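Local coordinates for protein glutathione S-transferase (Bombyx mori, PDB 3AY8) that probably transfers glutathione to other compounds, as a homodimeric cytosolic enzyme of the glutathione transferase fold, at residues Asp160-Leu171 with Ile183-Leu193. Sequence-based numbering, arbitrary orientation. Where two conformers were deposited one is given.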
loop_
_atom_site.group_PDB
_atom_site.type_symbol
_atom_site.label_atom_id
_atom_site.label_comp_id
_atom_site.label_asym_id
_atom_site.label_seq_id
_atom_site.Cartn_x
_atom_site.Cartn_y
_atom_site.Cartn_z
ATOM N N ASP A 160 -7.006 8.758 -8.657
ATOM C CA ASP A 160 -8.442 8.542 -8.924
ATOM C C ASP A 160 -8.733 7.234 -9.632
ATOM O O ASP A 160 -9.704 6.577 -9.300
ATOM C CB ASP A 160 -9.054 9.700 -9.712
ATOM C CG ASP A 160 -8.913 11.020 -8.993
ATOM O OD1 ASP A 160 -9.720 11.282 -8.066
ATOM O OD2 ASP A 160 -8.003 11.787 -9.363
ATOM N N THR A 161 -7.912 6.852 -10.608
ATOM C CA THR A 161 -8.142 5.576 -11.291
ATOM C C THR A 161 -8.038 4.381 -10.327
ATOM O O THR A 161 -8.879 3.488 -10.362
ATOM C CB THR A 161 -7.266 5.406 -12.546
ATOM O OG1 THR A 161 -5.916 5.747 -12.243
ATOM C CG2 THR A 161 -7.773 6.340 -13.674
ATOM N N SER A 162 -7.036 4.388 -9.443
ATOM C CA SER A 162 -6.870 3.301 -8.470
ATOM C C SER A 162 -8.001 3.269 -7.436
ATOM O O SER A 162 -8.581 2.215 -7.162
ATOM C CB SER A 162 -5.511 3.422 -7.764
ATOM O OG SER A 162 -4.456 3.056 -8.652
ATOM N N ILE A 163 -8.299 4.428 -6.848
ATOM C CA ILE A 163 -9.334 4.519 -5.822
ATOM C C ILE A 163 -10.732 4.265 -6.423
ATOM O O ILE A 163 -11.570 3.636 -5.796
ATOM C CB ILE A 163 -9.229 5.855 -5.028
ATOM C CG1 ILE A 163 -7.885 5.886 -4.266
ATOM C CG2 ILE A 163 -10.375 6.004 -4.042
ATOM C CD1 ILE A 163 -7.602 7.198 -3.479
ATOM N N TYR A 164 -10.949 4.699 -7.662
ATOM C CA TYR A 164 -12.174 4.349 -8.381
ATOM C C TYR A 164 -12.310 2.823 -8.581
ATOM O O TYR A 164 -13.390 2.255 -8.363
ATOM C CB TYR A 164 -12.274 5.136 -9.697
ATOM C CG TYR A 164 -13.411 4.735 -10.613
ATOM C CD1 TYR A 164 -14.707 4.538 -10.113
ATOM C CD2 TYR A 164 -13.197 4.588 -11.992
ATOM C CE1 TYR A 164 -15.753 4.168 -10.947
ATOM C CE2 TYR A 164 -14.241 4.236 -12.846
ATOM C CZ TYR A 164 -15.519 4.017 -12.309
ATOM O OH TYR A 164 -16.566 3.677 -13.130
ATOM N N ALA A 165 -11.222 2.155 -8.958
ATOM C CA ALA A 165 -11.251 0.695 -9.115
ATOM C C ALA A 165 -11.639 0.007 -7.805
ATOM O O ALA A 165 -12.442 -0.943 -7.792
ATOM C CB ALA A 165 -9.902 0.170 -9.632
ATOM N N SER A 166 -11.080 0.502 -6.700
ATOM C CA SER A 166 -11.414 -0.020 -5.377
ATOM C C SER A 166 -12.885 0.248 -5.005
ATOM O O SER A 166 -13.635 -0.689 -4.682
ATOM C CB SER A 166 -10.481 0.588 -4.326
ATOM O OG SER A 166 -9.152 0.103 -4.475
ATOM N N MET A 167 -13.281 1.521 -5.054
ATOM C CA MET A 167 -14.639 1.946 -4.674
ATOM C C MET A 167 -15.732 1.293 -5.525
ATOM O O MET A 167 -16.768 0.898 -5.008
ATOM C CB MET A 167 -14.780 3.478 -4.756
ATOM C CG MET A 167 -14.161 4.221 -3.596
ATOM S SD MET A 167 -14.730 3.637 -1.987
ATOM C CE MET A 167 -16.529 3.787 -2.093
ATOM N N SER A 168 -15.499 1.177 -6.825
ATOM C CA SER A 168 -16.478 0.519 -7.707
ATOM C C SER A 168 -16.689 -0.950 -7.314
ATOM O O SER A 168 -17.798 -1.481 -7.448
ATOM C CB SER A 168 -16.083 0.670 -9.182
ATOM O OG SER A 168 -14.843 0.041 -9.463
ATOM N N SER A 169 -15.638 -1.586 -6.797
ATOM C CA SER A 169 -15.703 -2.962 -6.315
ATOM C C SER A 169 -16.685 -3.144 -5.142
ATOM O O SER A 169 -17.573 -4.002 -5.202
ATOM C CB SER A 169 -14.307 -3.437 -5.902
ATOM O OG SER A 169 -13.383 -3.233 -6.959
ATOM N N ILE A 170 -16.539 -2.333 -4.086
ATOM C CA ILE A 170 -17.416 -2.470 -2.930
ATOM C C ILE A 170 -18.828 -1.942 -3.249
ATOM O O ILE A 170 -19.820 -2.515 -2.795
ATOM C CB ILE A 170 -16.814 -1.832 -1.636
ATOM C CG1 ILE A 170 -17.501 -2.381 -0.369
ATOM C CG2 ILE A 170 -16.849 -0.285 -1.697
ATOM C CD1 ILE A 170 -17.311 -3.908 -0.112
ATOM N N LEU A 171 -18.914 -0.870 -4.042
ATOM C CA LEU A 171 -20.209 -0.338 -4.445
ATOM C C LEU A 171 -21.021 -1.372 -5.245
ATOM O O LEU A 171 -22.243 -1.408 -5.127
ATOM C CB LEU A 171 -20.077 0.987 -5.223
ATOM C CG LEU A 171 -19.637 2.219 -4.421
ATOM C CD1 LEU A 171 -19.416 3.439 -5.327
ATOM C CD2 LEU A 171 -20.626 2.551 -3.295
ATOM N N ILE A 183 -17.929 11.439 -1.736
ATOM C CA ILE A 183 -17.726 10.206 -2.512
ATOM C C ILE A 183 -18.840 10.036 -3.554
ATOM O O ILE A 183 -18.574 9.665 -4.701
ATOM C CB ILE A 183 -17.643 8.921 -1.618
ATOM C CG1 ILE A 183 -16.527 9.054 -0.559
ATOM C CG2 ILE A 183 -17.398 7.664 -2.499
ATOM C CD1 ILE A 183 -16.392 7.858 0.387
ATOM N N GLN A 184 -20.085 10.294 -3.152
ATOM C CA GLN A 184 -21.224 10.220 -4.088
ATOM C C GLN A 184 -21.025 11.131 -5.297
ATOM O O GLN A 184 -21.265 10.722 -6.427
ATOM C CB GLN A 184 -22.548 10.554 -3.386
ATOM C CG GLN A 184 -22.972 9.514 -2.360
ATOM C CD GLN A 184 -24.282 9.854 -1.693
ATOM O OE1 GLN A 184 -24.428 10.913 -1.082
ATOM N NE2 GLN A 184 -25.238 8.947 -1.785
ATOM N N ARG A 185 -20.559 12.354 -5.053
ATOM C CA ARG A 185 -20.264 13.308 -6.124
ATOM C C ARG A 185 -19.128 12.790 -7.023
ATOM O O ARG A 185 -19.220 12.793 -8.257
ATOM C CB ARG A 185 -19.856 14.655 -5.522
ATOM C CG ARG A 185 -19.436 15.716 -6.563
ATOM C CD ARG A 185 -18.596 16.833 -5.943
ATOM N NE ARG A 185 -17.192 16.444 -5.767
ATOM C CZ ARG A 185 -16.509 16.507 -4.623
ATOM N NH1 ARG A 185 -17.087 16.948 -3.506
ATOM N NH2 ARG A 185 -15.230 16.132 -4.595
ATOM N N TRP A 186 -18.048 12.359 -6.385
ATOM C CA TRP A 186 -16.843 11.953 -7.096
ATOM C C TRP A 186 -17.079 10.707 -7.952
ATOM O O TRP A 186 -16.554 10.614 -9.061
ATOM C CB TRP A 186 -15.707 11.765 -6.082
ATOM C CG TRP A 186 -14.510 11.000 -6.543
ATOM C CD1 TRP A 186 -13.437 11.490 -7.218
ATOM C CD2 TRP A 186 -14.243 9.605 -6.318
ATOM N NE1 TRP A 186 -12.514 10.489 -7.436
ATOM C CE2 TRP A 186 -12.984 9.323 -6.891
ATOM C CE3 TRP A 186 -14.947 8.571 -5.682
ATOM C CZ2 TRP A 186 -12.411 8.046 -6.861
ATOM C CZ3 TRP A 186 -14.382 7.304 -5.643
ATOM C CH2 TRP A 186 -13.124 7.049 -6.239
ATOM N N ILE A 187 -17.880 9.771 -7.449
ATOM C CA ILE A 187 -18.116 8.507 -8.153
ATOM C C ILE A 187 -18.901 8.692 -9.464
ATOM O O ILE A 187 -18.718 7.929 -10.412
ATOM C CB ILE A 187 -18.756 7.432 -7.234
ATOM C CG1 ILE A 187 -18.581 6.034 -7.834
ATOM C CG2 ILE A 187 -20.217 7.735 -6.949
ATOM C CD1 ILE A 187 -17.211 5.436 -7.575
ATOM N N LYS A 188 -19.752 9.718 -9.515
ATOM C CA LYS A 188 -20.403 10.139 -10.768
ATOM C C LYS A 188 -19.394 10.788 -11.710
ATOM O O LYS A 188 -19.438 10.556 -12.909
ATOM C CB LYS A 188 -21.527 11.134 -10.497
ATOM C CG LYS A 188 -22.636 10.618 -9.621
ATOM C CD LYS A 188 -23.565 11.773 -9.277
ATOM C CE LYS A 188 -24.700 11.320 -8.364
ATOM N NZ LYS A 188 -25.256 12.497 -7.644
ATOM N N ASP A 189 -18.486 11.601 -11.175
ATOM C CA ASP A 189 -17.409 12.159 -12.003
ATOM C C ASP A 189 -16.483 11.075 -12.565
ATOM O O ASP A 189 -15.973 11.215 -13.679
ATOM C CB ASP A 189 -16.602 13.198 -11.236
ATOM C CG ASP A 189 -17.306 14.542 -11.158
ATOM O OD1 ASP A 189 -18.144 14.838 -12.039
ATOM O OD2 ASP A 189 -17.036 15.289 -10.199
ATOM N N CYS A 190 -16.265 10.003 -11.793
ATOM C CA CYS A 190 -15.447 8.876 -12.258
ATOM C C CYS A 190 -16.008 8.197 -13.523
ATOM O O CYS A 190 -15.250 7.634 -14.298
ATOM C CB CYS A 190 -15.222 7.853 -11.147
ATOM S SG CYS A 190 -14.083 8.421 -9.844
ATOM N N LEU A 191 -17.325 8.260 -13.730
ATOM C CA LEU A 191 -17.947 7.728 -14.972
ATOM C C LEU A 191 -17.451 8.415 -16.237
ATOM O O LEU A 191 -17.557 7.856 -17.319
ATOM C CB LEU A 191 -19.478 7.786 -14.913
ATOM C CG LEU A 191 -20.126 6.880 -13.863
ATOM C CD1 LEU A 191 -21.588 7.303 -13.629
ATOM C CD2 LEU A 191 -20.032 5.413 -14.272
ATOM N N LEU A 192 -16.900 9.619 -16.091
ATOM C CA LEU A 192 -16.317 10.354 -17.212
ATOM C C LEU A 192 -14.897 9.899 -17.538
ATOM O O LEU A 192 -14.372 10.242 -18.596
ATOM C CB LEU A 192 -16.262 11.851 -16.910
ATOM C CG LEU A 192 -17.450 12.638 -16.365
ATOM C CD1 LEU A 192 -16.909 13.960 -15.839
ATOM C CD2 LEU A 192 -18.505 12.887 -17.426
ATOM N N LEU A 193 -14.260 9.159 -16.628
ATOM C CA LEU A 193 -12.879 8.705 -16.847
ATOM C C LEU A 193 -12.789 7.758 -18.044
ATOM O O LEU A 193 -13.711 6.956 -18.275
ATOM C CB LEU A 193 -12.295 8.017 -15.602
ATOM C CG LEU A 193 -12.059 8.822 -14.317
ATOM C CD1 LEU A 193 -11.764 7.873 -13.129
ATOM C CD2 LEU A 193 -10.939 9.859 -14.481
#
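Tyr-164 and Cys-190, their CA atoms 6.8 Å apart, lie near the crossing of helices 160-171 and 183-190, whose axes pass 10.8 Å from each other at -108°; beyond Cys-190 a type I turn brings Leu-193 back against the first helix. The wide spacing suits two large aromatic residues. Trp-186, its CG anti to the backbone N (chi1 164°), enters as a knob between Asp-160, Ile-163, Tyr-164 and Met-167. The flexible Met-167 chain meets the edge of its six-membered ring, Trp-186 CZ3 lying 3.7 Å from Met-167 CG. Trp-186 NE1 donates to Asp-160 OD1 at 3.0 Å, on the anti side of the carboxylate, the oxygen sitting somewhat out of the indole plane. The buried carboxylate is further gripped by the backbone N of Val-151 at OD1 and of Thr-157 at OD2, bonds that would favour its charged form. Small Cys-190 fits against the Tyr-164 ring: its CB stands over the centre of one face, 3.6 Å from the centroid, a CH-pi contact. In one of its two conformers, branched Ile-187 brings CD1 to the ring's edge and meets Leu-171 tip to tip. Within the all-helical C-terminal domain, Tyr-164 OH bonds Glu-200 of helix 196-213 and Ile-163 touches Leu-107 of helix 90-120; Thr-161 reaches across the domain boundary to Leu-20 and Ala-21 of helix 13-25, in the thioredoxin-like N-terminal domain.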